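Glutathione S-transferase omega-like 2 (Saccharomyces cerevisiae, PDB 5LKB) acts as a glutathione-dependent thiol transferase and reductase of dehydroascorbate and dimethylarsinic acid, and reacts with glutathionyl-(hydro)quinones. Local coordinates at residues A[48-53]-A[293-298]; A[222-227]-A[299-304]. All coordinates share one frame; numbering follows the deposited sequence.

Helix 285-304 of the all-helical domain serves both contacts, with 293-298 in contact 1 and 299-304 directly after it in contact 2; their centres lie 12 Å apart. Both are buried, but the centre of contact 1 lies about 3 Å from that of the chain, the centre of contact 2 about 15 Å. Contact 1 joins the thioredoxin-like domain to the helical one through a polar histidine-arginine pair, whereas contact 2 stays within the helical domain and relies on a valine methyl over a tyrosine ring, with a water bridge beside it. Besides the shared helix, they also meet where Trp48 NE1 packs 3.7 Å from Tyr224 CE2, near the nucleophile Cys46.

Contact 1: residues A[48-53]-A[293-298]; sequences WAHRTL and TVIRFD
His50 and Arg296 carry this contact between helix 47-58 of the thioredoxin-like domain and helix 285-304 of the helical domain. The polar part centres on a hydrogen bond in which Arg296 NH1 donates to His50 ND1 over 2.9 Å, with an N-H...N angle of 156°. Both flat groups use their edges. NH1 lies in the imidazole plane and ND1 in the guanidinium plane, yet the two planes stand 70° apart, so the bond is the line along which they meet. The second terminal nitrogen, Arg296 NH2, lies 3.2 Å from His50 ND1. The imidazole gets there because its CG is anti to the backbone N (chi1 -167°), which carries the ring out toward helix 285-304; Arg296 answers with a chain extended from CG to NE.

The apolar part is slight. Ile295 CG2 approaches the ring obliquely, 4.4 Å from His50 CE1, and the summed buried surface is just 110 Å².

Further polar bonds fix both partners. Arg296 NH1 also donates to Thr292 O, one turn back on its own helix, and NE donates to Ala45 O, beside the nucleophile Cys46. On the other side of the imidazole, His50 NE2 is hydrogen-bonded to Thr336 OG1. Within 48-53, Ala49 O accepts from Leu53 N at 3.2 Å and from Thr52 OG1 at 2.8 Å, the hydroxyl coming in the carbonyl plane on a lone pair.

Since ND1 accepts from a guanidinium, the chemistry points to a ring whose ND1 carries no proton, which would leave NE2 as the protonated nitrogen facing Thr336. Through its bonds to His50 ND1 and Ala45 O, Arg296 ties the first turn of helix 47-58 and the main chain next to Cys46 to the helical domain, across the domain interface of the glutathione transferase fold.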
loop_
_atom_site.group_PDB
_atom_site.type_symbol
_atom_site.label_atom_id
_atom_site.label_comp_id
_atom_site.label_asym_id
_atom_site.label_seq_id
_atom_site.Cartn_x
_atom_site.Cartn_y
_atom_site.Cartn_z
ATOM N N TRP A 48 -9.155 19.486 -0.192
ATOM C CA TRP A 48 -9.235 20.947 -0.150
ATOM C C TRP A 48 -10.699 21.358 -0.098
ATOM O O TRP A 48 -11.121 22.152 0.771
ATOM C CB TRP A 48 -8.475 21.492 -1.384
ATOM C CG TRP A 48 -7.119 20.890 -1.640
ATOM C CD1 TRP A 48 -6.826 19.947 -2.576
ATOM C CD2 TRP A 48 -5.910 21.067 -0.875
ATOM N NE1 TRP A 48 -5.531 19.532 -2.459
ATOM C CE2 TRP A 48 -4.930 20.229 -1.444
ATOM C CE3 TRP A 48 -5.543 21.886 0.194
ATOM C CZ2 TRP A 48 -3.632 20.189 -0.976
ATOM C CZ3 TRP A 48 -4.265 21.864 0.645
ATOM C CH2 TRP A 48 -3.304 21.002 0.057
ATOM N N ALA A 49 -11.493 20.827 -1.035
ATOM C CA ALA A 49 -12.934 21.088 -1.024
ATOM C C ALA A 49 -13.584 20.555 0.240
ATOM O O ALA A 49 -14.530 21.141 0.773
ATOM C CB ALA A 49 -13.566 20.477 -2.272
ATOM N N HIS A 50 -13.090 19.423 0.760
ATOM C CA HIS A 50 -13.656 18.858 1.961
ATOM C C HIS A 50 -13.584 19.867 3.113
ATOM O O HIS A 50 -14.452 19.913 3.938
ATOM C CB HIS A 50 -12.970 17.506 2.266
ATOM C CG HIS A 50 -13.654 16.661 3.298
ATOM N ND1 HIS A 50 -13.160 15.407 3.666
ATOM C CD2 HIS A 50 -14.813 16.834 3.970
ATOM C CE1 HIS A 50 -13.989 14.876 4.541
ATOM N NE2 HIS A 50 -15.006 15.716 4.734
ATOM N N ARG A 51 -12.519 20.668 3.189
ATOM C CA ARG A 51 -12.404 21.666 4.243
ATOM C C ARG A 51 -13.618 22.541 4.254
ATOM O O ARG A 51 -14.115 22.864 5.321
ATOM C CB ARG A 51 -11.197 22.570 4.006
ATOM C CG ARG A 51 -9.795 21.900 3.950
ATOM C CD ARG A 51 -8.841 22.924 3.395
ATOM N NE ARG A 51 -7.453 22.612 3.707
ATOM C CZ ARG A 51 -6.451 23.440 3.480
ATOM N NH1 ARG A 51 -6.715 24.652 2.968
ATOM N NH2 ARG A 51 -5.225 23.080 3.797
ATOM N N THR A 52 -14.084 22.905 3.072
ATOM C CA THR A 52 -15.186 23.858 2.980
ATOM C C THR A 52 -16.512 23.219 3.350
ATOM O O THR A 52 -17.386 23.910 3.888
ATOM C CB THR A 52 -15.231 24.515 1.596
ATOM O OG1 THR A 52 -15.678 23.650 0.569
ATOM C CG2 THR A 52 -13.895 25.067 1.185
ATOM N N LEU A 53 -16.713 21.921 3.050
ATOM C CA LEU A 53 -17.933 21.239 3.446
ATOM C C LEU A 53 -18.022 21.132 4.960
ATOM O O LEU A 53 -19.088 21.380 5.539
ATOM C CB LEU A 53 -17.992 19.864 2.843
ATOM C CG LEU A 53 -18.160 19.764 1.365
ATOM C CD1 LEU A 53 -18.169 18.268 0.945
ATOM C CD2 LEU A 53 -19.430 20.424 0.848
ATOM N N THR A 293 -6.707 15.477 5.173
ATOM C CA THR A 293 -5.606 14.621 4.747
ATOM C C THR A 293 -5.614 13.317 5.522
ATOM O O THR A 293 -5.440 12.220 4.948
ATOM C CB THR A 293 -4.266 15.329 4.900
ATOM O OG1 THR A 293 -4.267 16.499 4.067
ATOM C CG2 THR A 293 -3.113 14.415 4.485
ATOM N N VAL A 294 -5.644 13.407 6.853
ATOM C CA VAL A 294 -5.513 12.221 7.698
ATOM C C VAL A 294 -6.616 11.205 7.401
ATOM O O VAL A 294 -6.336 10.006 7.325
ATOM C CB VAL A 294 -5.446 12.566 9.202
ATOM C CG1 VAL A 294 -5.343 11.284 10.084
ATOM C CG2 VAL A 294 -4.221 13.418 9.516
ATOM N N ILE A 295 -7.859 11.645 7.143
ATOM C CA ILE A 295 -8.959 10.716 6.857
ATOM C C ILE A 295 -8.773 9.965 5.539
ATOM O O ILE A 295 -9.318 8.867 5.368
ATOM C CB ILE A 295 -10.326 11.453 6.929
ATOM C CG1 ILE A 295 -11.447 10.456 7.229
ATOM C CG2 ILE A 295 -10.611 12.238 5.690
ATOM C CD1 ILE A 295 -11.420 9.822 8.594
ATOM N N ARG A 296 -8.004 10.535 4.615
ATOM C CA ARG A 296 -7.679 9.948 3.316
ATOM C C ARG A 296 -6.392 9.124 3.355
ATOM O O ARG A 296 -6.047 8.445 2.364
ATOM C CB ARG A 296 -7.580 11.070 2.259
ATOM C CG ARG A 296 -8.899 11.660 1.891
ATOM C CD ARG A 296 -8.713 12.926 1.028
ATOM N NE ARG A 296 -10.048 13.407 0.582
ATOM C CZ ARG A 296 -10.981 13.943 1.390
ATOM N NH1 ARG A 296 -10.714 14.194 2.629
ATOM N NH2 ARG A 296 -12.173 14.165 0.898
ATOM N N PHE A 297 -5.678 9.179 4.468
ATOM C CA PHE A 297 -4.303 8.660 4.463
ATOM C C PHE A 297 -4.284 7.149 4.336
ATOM O O PHE A 297 -3.632 6.606 3.412
ATOM C CB PHE A 297 -3.558 9.127 5.722
ATOM C CG PHE A 297 -2.061 9.038 5.620
ATOM C CD1 PHE A 297 -1.393 7.873 5.966
ATOM C CD2 PHE A 297 -1.331 10.123 5.224
ATOM C CE1 PHE A 297 -0.021 7.801 5.847
ATOM C CE2 PHE A 297 0.068 10.031 5.104
ATOM C CZ PHE A 297 0.718 8.907 5.422
ATOM N N ASP A 298 -5.017 6.445 5.219
ATOM C CA ASP A 298 -5.022 4.988 5.110
ATOM C C ASP A 298 -5.828 4.502 3.918
ATOM O O ASP A 298 -5.387 3.545 3.255
ATOM C CB ASP A 298 -5.475 4.325 6.420
ATOM C CG ASP A 298 -4.505 4.546 7.561
ATOM O OD1 ASP A 298 -3.423 5.122 7.317
ATOM O OD2 ASP A 298 -4.784 4.099 8.699
#

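Contact 2: residues A[222-227]-A[299-304]; sequences GVYKTG and PVYVQH
Within the helical domain of the glutathione transferase fold, the short helix 222-227 packs against residues 299-304 of helix 285-304 through a CH-pi contact between Val223 and Tyr301, whose CA atoms are 6.8 Å apart. Val223 CG2 sits over the face of the Tyr301 ring, 3.7 Å from its centroid and 12° off the ring normal. That methyl lies between the backbone N and the carbonyl carbon of Val223, while CG1 (chi1 -60°) reaches the ring margin, 4.0 Å from Tyr301 CD2. Tyr224 OH comes to 3.9 Å from Tyr301 OH, and both hydroxyls are hydrogen-bonded to Tyr346 OH, which bridges them. With an alanine at Tyr301 the ring and hydroxyl are gone, which would probably open a gap over Val223 CG2 and leave Tyr346 OH with one partner fewer. Farther along, a water donates to Gly227 O and to His304 O, each at 2.9 Å, joining the two backbones. Thr226 OG1 folds back onto Gly222 O at 2.9 Å, reaching it from the opposite face to Thr226 N.

Tyr346, on helix 339-349, also meets the Tyr301 ring edge-to-face, while Thr226 packs on helix 232-264. Beyond Tyr224 lie Trp48 of helix 47-58 and the glutathione-binding Arg15, a cation-pi partner of its ring, which places this helix pair beside the active site.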
loop_
_atom_site.group_PDB
_atom_site.type_symbol
_atom_site.label_atom_id
_atom_site.label_comp_id
_atom_site.label_asym_id
_atom_site.label_seq_id
_atom_site.Cartn_x
_atom_site.Cartn_y
_atom_site.Cartn_z
ATOM N N GLY A 222 2.129 17.725 1.218
ATOM C CA GLY A 222 3.241 16.780 1.244
ATOM C C GLY A 222 2.884 15.443 0.617
ATOM O O GLY A 222 3.674 14.880 -0.134
ATOM N N VAL A 223 1.661 14.957 0.884
ATOM C CA VAL A 223 1.285 13.670 0.264
ATOM C C VAL A 223 1.203 13.771 -1.243
ATOM O O VAL A 223 1.521 12.818 -1.944
ATOM C CB VAL A 223 -0.003 13.083 0.840
ATOM C CG1 VAL A 223 0.143 12.832 2.335
ATOM C CG2 VAL A 223 -1.251 13.979 0.571
ATOM N N TYR A 224 0.837 14.951 -1.808
ATOM C CA TYR A 224 0.742 15.131 -3.248
ATOM C C TYR A 224 2.118 15.291 -3.896
ATOM O O TYR A 224 2.371 14.713 -4.949
ATOM C CB TYR A 224 -0.087 16.368 -3.568
ATOM C CG TYR A 224 -1.576 16.151 -3.410
ATOM C CD1 TYR A 224 -2.309 15.604 -4.423
ATOM C CD2 TYR A 224 -2.233 16.570 -2.293
ATOM C CE1 TYR A 224 -3.685 15.418 -4.324
ATOM C CE2 TYR A 224 -3.628 16.357 -2.143
ATOM C CZ TYR A 224 -4.355 15.830 -3.204
ATOM O OH TYR A 224 -5.752 15.646 -3.135
ATOM N N LYS A 225 3.015 16.056 -3.246
ATOM C CA LYS A 225 4.403 16.117 -3.737
ATOM C C LYS A 225 5.063 14.730 -3.736
ATOM O O LYS A 225 5.880 14.430 -4.619
ATOM C CB LYS A 225 5.182 17.135 -2.901
ATOM C CG LYS A 225 4.693 18.594 -3.076
ATOM C CD LYS A 225 5.564 19.594 -2.327
ATOM C CE LYS A 225 5.369 19.466 -0.861
ATOM N NZ LYS A 225 6.106 20.519 -0.099
ATOM N N THR A 226 4.671 13.876 -2.772
ATOM C CA THR A 226 5.152 12.492 -2.733
ATOM C C THR A 226 4.527 11.663 -3.850
ATOM O O THR A 226 5.246 11.028 -4.615
ATOM C CB THR A 226 4.842 11.885 -1.365
ATOM O OG1 THR A 226 5.459 12.626 -0.323
ATOM C CG2 THR A 226 5.323 10.454 -1.301
ATOM N N GLY A 227 3.196 11.635 -3.947
ATOM C CA GLY A 227 2.561 10.693 -4.848
ATOM C C GLY A 227 2.631 11.082 -6.299
ATOM O O GLY A 227 2.583 10.210 -7.172
ATOM N N PRO A 299 -6.984 5.074 3.596
ATOM C CA PRO A 299 -7.745 4.582 2.433
ATOM C C PRO A 299 -7.071 4.761 1.087
ATOM O O PRO A 299 -7.354 3.982 0.163
ATOM C CB PRO A 299 -9.059 5.387 2.530
ATOM C CG PRO A 299 -9.228 5.633 3.954
ATOM C CD PRO A 299 -7.827 5.916 4.464
ATOM N N VAL A 300 -6.270 5.828 0.906
ATOM C CA VAL A 300 -5.651 6.170 -0.383
ATOM C C VAL A 300 -4.156 6.456 -0.286
ATOM O O VAL A 300 -3.361 5.925 -1.066
ATOM C CB VAL A 300 -6.365 7.388 -1.024
ATOM C CG1 VAL A 300 -5.515 7.920 -2.189
ATOM C CG2 VAL A 300 -7.749 6.936 -1.456
ATOM N N TYR A 301 -3.727 7.374 0.563
ATOM C CA TYR A 301 -2.384 7.908 0.394
ATOM C C TYR A 301 -1.290 6.838 0.616
ATOM O O TYR A 301 -0.238 6.893 -0.020
ATOM C CB TYR A 301 -2.142 9.107 1.277
ATOM C CG TYR A 301 -3.050 10.290 0.951
ATOM C CD1 TYR A 301 -3.461 10.586 -0.357
ATOM C CD2 TYR A 301 -3.472 11.110 1.965
ATOM C CE1 TYR A 301 -4.270 11.716 -0.628
ATOM C CE2 TYR A 301 -4.248 12.228 1.709
ATOM C CZ TYR A 301 -4.636 12.500 0.419
ATOM O OH TYR A 301 -5.433 13.595 0.115
ATOM N N VAL A 302 -1.517 5.891 1.522
ATOM C CA VAL A 302 -0.558 4.810 1.768
ATOM C C VAL A 302 -0.263 4.014 0.481
ATOM O O VAL A 302 0.892 3.957 0.027
ATOM C CB VAL A 302 -1.045 3.897 2.897
ATOM C CG1 VAL A 302 -0.175 2.631 2.999
ATOM C CG2 VAL A 302 -0.965 4.608 4.215
ATOM N N GLN A 303 -1.274 3.429 -0.139
ATOM C CA GLN A 303 -1.054 2.617 -1.331
ATOM C C GLN A 303 -0.803 3.439 -2.569
ATOM O O GLN A 303 0.068 3.107 -3.393
ATOM C CB GLN A 303 -2.233 1.683 -1.560
ATOM C CG GLN A 303 -2.095 0.627 -2.610
ATOM C CD GLN A 303 -2.199 1.105 -4.030
ATOM O OE1 GLN A 303 -2.950 2.024 -4.345
ATOM N NE2 GLN A 303 -1.441 0.479 -4.916
ATOM N N HIS A 304 -1.617 4.451 -2.772
ATOM C CA HIS A 304 -1.723 5.113 -4.041
ATOM C C HIS A 304 -0.649 6.171 -4.188
ATOM O O HIS A 304 -0.071 6.332 -5.299
ATOM C CB HIS A 304 -3.093 5.770 -4.157
ATOM C CG HIS A 304 -3.329 6.473 -5.454
ATOM N ND1 HIS A 304 -3.559 5.818 -6.656
ATOM C CD2 HIS A 304 -3.435 7.805 -5.706
ATOM C CE1 HIS A 304 -3.739 6.740 -7.600
ATOM N NE2 HIS A 304 -3.646 7.942 -7.047
HETATM O O HOH W 1 2.361 7.474 -6.287
#